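PDB 3MCS: putative monooxygenase from Fusobacterium nucleatum subsp. nucleatum, which probably acts as a monooxygenase of the antibiotic biosynthesis monooxygenase family. Local coordinates for residues 25-28 with 29-33; 67-70 with 71-75. One frame throughout, in Å; residues are numbered along the deposited sequence.

Contact 1 (25-28 with 29-33); sequences SATE and DYVNK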
ATOM      1  N   SER A  25     -15.825 -11.094   3.116  1.00 42.89           N
ATOM      2  CA  SER A  25     -16.040 -11.555   4.481  1.00 43.27           C
ATOM      3  C   SER A  25     -14.757 -11.985   5.181  1.00 43.24           C
ATOM      4  O   SER A  25     -14.496 -11.573   6.325  1.00 43.41           O
ATOM      5  CB  SER A  25     -17.008 -12.752   4.478  1.00 43.68           C
ATOM      6  OG  SER A  25     -18.238 -12.417   5.055  1.00 45.70           O
ATOM      7  N   ALA A  26     -13.986 -12.835   4.494  1.00 41.72           N
ATOM      8  CA  ALA A  26     -12.737 -13.360   5.020  1.00 41.37           C
ATOM      9  C   ALA A  26     -11.682 -12.264   5.158  1.00 42.14           C
ATOM     10  O   ALA A  26     -10.902 -12.284   6.114  1.00 43.70           O
ATOM     11  CB  ALA A  26     -12.232 -14.483   4.154  1.00 40.76           C
ATOM     12  N   THR A  27     -11.640 -11.311   4.229  1.00 42.06           N
ATOM     13  CA  THR A  27     -10.661 -10.225   4.340  1.00 42.41           C
ATOM     14  C   THR A  27     -11.076  -9.277   5.468  1.00 42.84           C
ATOM     15  O   THR A  27     -10.226  -8.804   6.220  1.00 42.20           O
ATOM     16  CB  THR A  27     -10.493  -9.455   3.051  1.00 41.88           C
ATOM     17  OG1 THR A  27     -10.210 -10.375   2.010  1.00 38.78           O
ATOM     18  CG2 THR A  27      -9.340  -8.482   3.158  1.00 42.19           C
ATOM     19  N   GLU A  28     -12.375  -9.013   5.611  1.00 43.66           N
ATOM     20  CA  GLU A  28     -12.843  -8.169   6.709  1.00 44.64           C
ATOM     21  C   GLU A  28     -12.455  -8.787   8.063  1.00 45.76           C
ATOM     22  O   GLU A  28     -11.874  -8.103   8.915  1.00 46.17           O
ATOM     23  CB  GLU A  28     -14.359  -7.936   6.650  1.00 44.84           C
ATOM     24  CG  GLU A  28     -14.810  -6.927   5.593  1.00 48.19           C
ATOM     25  CD  GLU A  28     -16.339  -6.780   5.477  1.00 48.80           C
ATOM     26  OE1 GLU A  28     -17.096  -7.399   6.269  1.00 49.95           O
ATOM     27  OE2 GLU A  28     -16.772  -6.038   4.563  1.00 49.44           O
ATOM     28  N   ASP A  29     -12.782 -10.068   8.256  1.00 44.86           N
ATOM     29  CA  ASP A  29     -12.431 -10.758   9.488  1.00 45.45           C
ATOM     30  C   ASP A  29     -10.925 -10.676   9.745  1.00 45.78           C
ATOM     31  O   ASP A  29     -10.495 -10.396  10.854  1.00 46.26           O
ATOM     32  CB  ASP A  29     -12.828 -12.243   9.448  1.00 46.69           C
ATOM     33  CG  ASP A  29     -14.336 -12.468   9.368  1.00 45.84           C
ATOM     34  OD1 ASP A  29     -15.082 -11.465   9.350  1.00 45.77           O
ATOM     35  OD2 ASP A  29     -14.748 -13.666   9.309  1.00 41.06           O
ATOM     36  N   TYR A  30     -10.126 -10.906   8.713  1.00 46.01           N
ATOM     37  CA  TYR A  30      -8.671 -10.939   8.877  1.00 44.45           C
ATOM     38  C   TYR A  30      -8.139  -9.611   9.346  1.00 43.81           C
ATOM     39  O   TYR A  30      -7.342  -9.546  10.296  1.00 43.69           O
ATOM     40  CB  TYR A  30      -8.028 -11.378   7.558  1.00 44.54           C
ATOM     41  CG  TYR A  30      -6.529 -11.289   7.466  1.00 41.53           C
ATOM     42  CD1 TYR A  30      -5.724 -12.087   8.235  1.00 39.11           C
ATOM     43  CD2 TYR A  30      -5.924 -10.462   6.536  1.00 41.15           C
ATOM     44  CE1 TYR A  30      -4.347 -12.017   8.132  1.00 41.23           C
ATOM     45  CE2 TYR A  30      -4.553 -10.401   6.410  1.00 41.33           C
ATOM     46  CZ  TYR A  30      -3.766 -11.177   7.217  1.00 39.62           C
ATOM     47  OH  TYR A  30      -2.391 -11.138   7.111  1.00 36.41           O
ATOM     48  N   VAL A  31      -8.605  -8.545   8.707  1.00 42.55           N
ATOM     49  CA  VAL A  31      -8.140  -7.197   9.050  1.00 41.78           C
ATOM     50  C   VAL A  31      -8.599  -6.825  10.455  1.00 41.34           C
ATOM     51  O   VAL A  31      -7.804  -6.298  11.242  1.00 40.59           O
ATOM     52  CB  VAL A  31      -8.589  -6.144   7.993  1.00 40.74           C
ATOM     53  CG1 VAL A  31      -8.282  -4.766   8.456  1.00 39.95           C
ATOM     54  CG2 VAL A  31      -7.928  -6.412   6.657  1.00 34.33           C
ATOM     55  N   ASN A  32      -9.856  -7.137  10.775  1.00 40.97           N
ATOM     56  CA  ASN A  32     -10.425  -6.813  12.093  1.00 42.54           C
ATOM     57  C   ASN A  32      -9.857  -7.617  13.256  1.00 43.03           C
ATOM     58  O   ASN A  32      -9.724  -7.097  14.355  1.00 42.22           O
ATOM     59  CB  ASN A  32     -11.957  -6.968  12.097  1.00 43.29           C
ATOM     60  CG  ASN A  32     -12.679  -5.858  11.324  1.00 47.64           C
ATOM     61  OD1 ASN A  32     -12.136  -4.772  11.089  1.00 52.65           O
ATOM     62  ND2 ASN A  32     -13.921  -6.127  10.953  1.00 42.97           N
ATOM     63  N   LYS A  33      -9.528  -8.882  13.021  1.00 44.90           N
ATOM     64  CA  LYS A  33      -9.019  -9.729  14.095  1.00 45.61           C
ATOM     65  C   LYS A  33      -7.545  -9.451  14.308  1.00 44.04           C
ATOM     66  O   LYS A  33      -7.071  -9.513  15.430  1.00 43.82           O
ATOM     67  CB  LYS A  33      -9.289 -11.229  13.848  1.00 46.22           C
ATOM     68  CG  LYS A  33      -8.831 -12.129  15.034  1.00 51.49           C
ATOM     69  CD  LYS A  33      -9.075 -13.640  14.797  1.00 65.09           C
ATOM     70  CE  LYS A  33      -8.663 -14.505  16.009  1.00 67.35           C
ATOM     71  NZ  LYS A  33      -9.446 -14.212  17.253  1.00 67.00           N
TER
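The carboxylate of Asp29 and the amide of Asn32 each lie with one face over a backbone oxygen four residues back. Both belong to the regular alpha-helix 20-37. This helix packs on the curled antiparallel sheet, consistent with the dimeric alpha-beta barrel superfamily, here with two such family regions in one chain. Ser25 O sits beneath the Asp29 carboxylate, 3.2 Å from Asp29 CG. Glu28 O lies under the Asn32 amide in the same way, 3.4 Å from Asn32 CG. Neither approach is a hydrogen bond. The ring of Tyr30 stacks on Phe80 of helix 75-87, and its hydroxyl bonds to Glu60.

In Asp29 and Asn32, CG is anti to the carbonyl carbon (chi1 -65° and -73°), which folds both groups back along the helix. Tyr30 CG is instead anti to the backbone N, at 172°, and its ring leads off toward helix 75-87.

The inner side also carries Thr27 and Val31. Their CG2 methyls meet at 4.3 Å. Thr27 OG1 bonds to Tyr23 O one turn earlier, so this buried hydroxyl is satisfied within the helix. The Glu28 and Asp29 carboxylates do not touch; Glu28 OE1 is 5.5 Å from Asp29 OD1.

Four i to i+4 bonds join 25-28 to 29-33, and a fifth, Lys33 N to Asp29 O, follows. Asn32 N meets Glu28 O at 2.9 Å.

Contact 2 (67-70 with 71-75); sequences AFSN and HTKNQ
Thr72 has its OG1 between the backbone N and the carbonyl carbon (chi1 77°), which turns its CG2 methyl toward Phe68. Phe68 CG is anti to its own backbone N (173°), and this brings the ring under that methyl. Thr72 CG2 lies over one face of the ring, offset toward the rim. It is 3.8 Å from the Phe68 ring centroid and makes a CH-pi contact. The ring also meets Tyr62 edge-to-face.

The same rotation of Thr72 lets its hydroxyl donate to the backbone one turn back, with OG1 3.1 Å from Ser69 O. The extended Lys73 chain starts alongside that carbonyl, with Lys73 CG 3.5 Å from Ser69 O.

The backbone bonding shifts along the segment. Thr72 N bonds to Phe68 O at 3.0 Å. Lys73 N reaches Ser69 O only weakly and bonds to Asn70 O at 3.1 Å, from above the carbonyl plane. Asn74 N has a weak bond to Asn70 O and also bonds to His71 O. Asn74 OD1 accepts from Gln75 N at 2.9 Å.

His71 faces inward, and its ND1 bonds to Glu38. The mixed i+3 and i+4 bonds are typical of the C-terminal end of a helix; here Asn74, at the N-cap position of helix 75-87, follows directly.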
ATOM      1  N   ALA A  67       7.502  -8.966  14.904  1.00 44.92           N
ATOM      2  CA  ALA A  67       6.065  -8.704  14.956  1.00 45.64           C
ATOM      3  C   ALA A  67       5.399  -9.413  13.793  1.00 45.05           C
ATOM      4  O   ALA A  67       4.336 -10.013  13.951  1.00 46.42           O
ATOM      5  CB  ALA A  67       5.763  -7.203  14.917  1.00 45.02           C
ATOM      6  N   PHE A  68       6.047  -9.344  12.633  1.00 43.25           N
ATOM      7  CA  PHE A  68       5.553  -9.989  11.434  1.00 43.88           C
ATOM      8  C   PHE A  68       5.560 -11.501  11.583  1.00 44.38           C
ATOM      9  O   PHE A  68       4.552 -12.160  11.297  1.00 44.58           O
ATOM     10  CB  PHE A  68       6.379  -9.575  10.205  1.00 44.24           C
ATOM     11  CG  PHE A  68       6.016 -10.329   8.958  1.00 43.45           C
ATOM     12  CD1 PHE A  68       4.827 -10.059   8.281  1.00 47.87           C
ATOM     13  CD2 PHE A  68       6.853 -11.309   8.467  1.00 42.09           C
ATOM     14  CE1 PHE A  68       4.475 -10.758   7.143  1.00 43.04           C
ATOM     15  CE2 PHE A  68       6.518 -12.007   7.323  1.00 43.33           C
ATOM     16  CZ  PHE A  68       5.320 -11.727   6.658  1.00 43.05           C
ATOM     17  N   SER A  69       6.685 -12.058  12.027  1.00 43.97           N
ATOM     18  CA  SER A  69       6.773 -13.510  12.185  1.00 44.88           C
ATOM     19  C   SER A  69       5.707 -14.047  13.145  1.00 44.85           C
ATOM     20  O   SER A  69       5.167 -15.150  12.941  1.00 41.24           O
ATOM     21  CB  SER A  69       8.178 -13.948  12.620  1.00 45.18           C
ATOM     22  OG  SER A  69       8.121 -14.928  13.651  1.00 50.13           O
ATOM     23  N   ASN A  70       5.421 -13.284  14.201  1.00 45.33           N
ATOM     24  CA  ASN A  70       4.391 -13.691  15.145  1.00 44.87           C
ATOM     25  C   ASN A  70       3.004 -13.619  14.496  1.00 43.19           C
ATOM     26  O   ASN A  70       2.149 -14.454  14.728  1.00 42.05           O
ATOM     27  CB  ASN A  70       4.469 -12.863  16.426  1.00 46.12           C
ATOM     28  CG  ASN A  70       5.530 -13.368  17.407  1.00 48.83           C
ATOM     29  OD1 ASN A  70       5.775 -14.567  17.527  1.00 47.82           O
ATOM     30  ND2 ASN A  70       6.127 -12.446  18.143  1.00 49.94           N
ATOM     31  N   HIS A  71       2.797 -12.627  13.654  1.00 43.73           N
ATOM     32  CA  HIS A  71       1.549 -12.497  12.948  1.00 44.05           C
ATOM     33  C   HIS A  71       1.318 -13.698  12.049  1.00 44.59           C
ATOM     34  O   HIS A  71       0.212 -14.238  12.029  1.00 47.47           O
ATOM     35  CB  HIS A  71       1.529 -11.212  12.128  1.00 45.24           C
ATOM     36  CG  HIS A  71       0.400 -11.131  11.142  1.00 44.99           C
ATOM     37  ND1 HIS A  71      -0.888 -10.801  11.505  1.00 45.16           N
ATOM     38  CD2 HIS A  71       0.384 -11.293   9.799  1.00 44.81           C
ATOM     39  CE1 HIS A  71      -1.654 -10.792  10.430  1.00 46.09           C
ATOM     40  NE2 HIS A  71      -0.905 -11.087   9.382  1.00 45.68           N
ATOM     41  N   THR A  72       2.349 -14.162  11.343  1.00 43.00           N
ATOM     42  CA  THR A  72       2.125 -15.281  10.441  1.00 42.86           C
ATOM     43  C   THR A  72       1.851 -16.577  11.208  1.00 43.28           C
ATOM     44  O   THR A  72       1.400 -17.550  10.620  1.00 45.01           O
ATOM     45  CB  THR A  72       3.255 -15.496   9.433  1.00 41.56           C
ATOM     46  OG1 THR A  72       4.359 -16.125  10.087  1.00 46.04           O
ATOM     47  CG2 THR A  72       3.680 -14.156   8.787  1.00 42.17           C
ATOM     48  N   LYS A  73       2.108 -16.588  12.510  1.00 43.46           N
ATOM     49  CA  LYS A  73       1.831 -17.754  13.340  1.00 43.14           C
ATOM     50  C   LYS A  73       0.548 -17.596  14.179  1.00 42.91           C
ATOM     51  O   LYS A  73       0.052 -18.589  14.718  1.00 42.14           O
ATOM     52  CB  LYS A  73       2.973 -18.013  14.310  1.00 42.77           C
ATOM     53  CG  LYS A  73       4.309 -18.398  13.742  1.00 42.56           C
ATOM     54  CD  LYS A  73       5.301 -18.472  14.894  1.00 45.02           C
ATOM     55  CE  LYS A  73       6.737 -18.644  14.476  1.00 45.26           C
ATOM     56  NZ  LYS A  73       7.593 -18.694  15.725  1.00 48.21           N
ATOM     57  N   ASN A  74       0.018 -16.372  14.294  1.00 43.19           N
ATOM     58  CA  ASN A  74      -1.163 -16.119  15.142  1.00 43.48           C
ATOM     59  C   ASN A  74      -2.451 -16.548  14.439  1.00 43.21           C
ATOM     60  O   ASN A  74      -2.435 -16.856  13.249  1.00 44.49           O
ATOM     61  CB  ASN A  74      -1.207 -14.642  15.568  1.00 43.53           C
ATOM     62  CG  ASN A  74      -1.799 -14.420  16.964  1.00 43.03           C
ATOM     63  OD1 ASN A  74      -2.545 -15.229  17.509  1.00 43.89           O
ATOM     64  ND2 ASN A  74      -1.437 -13.303  17.547  1.00 43.82           N
ATOM     65  N   GLN A  75      -3.569 -16.528  15.165  1.00 42.98           N
ATOM     66  CA  GLN A  75      -4.846 -17.064  14.666  1.00 43.02           C
ATOM     67  C   GLN A  75      -5.427 -16.353  13.454  1.00 43.72           C
ATOM     68  O   GLN A  75      -5.892 -17.015  12.537  1.00 45.69           O
ATOM     69  CB  GLN A  75      -5.906 -17.108  15.787  1.00 43.83           C
ATOM     70  CG  GLN A  75      -7.080 -18.069  15.504  1.00 45.95           C
ATOM     71  CD  GLN A  75      -6.629 -19.516  15.473  1.00 49.99           C
ATOM     72  OE1 GLN A  75      -6.164 -20.053  16.482  1.00 50.21           O
ATOM     73  NE2 GLN A  75      -6.761 -20.161  14.311  1.00 49.64           N
TER

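How the contacts relate
Both contacts join neighbouring turns of a helix; contact 2 runs on past its helix at Asn74. Both lie in the first of the two family regions, and their centres are about 15 Å apart. Contact 1 is partly buried, in the middle of a long helix against the sheet. Contact 2 is a surface contact near the junction of helices 65-73 and 75-87. Contact 1 keeps even i to i+4 bonds, whereas contact 2 mixes spacings and adds a threonine hydroxyl and a CH-pi contact. Their inward polar side chains meet. Tyr30 OH and His71 NE2 are 2.7 Å apart, a probable hydrogen bond that ties helix 20-37 to helix 65-73. Further out, Lys33 CE packs on Gln75 CB.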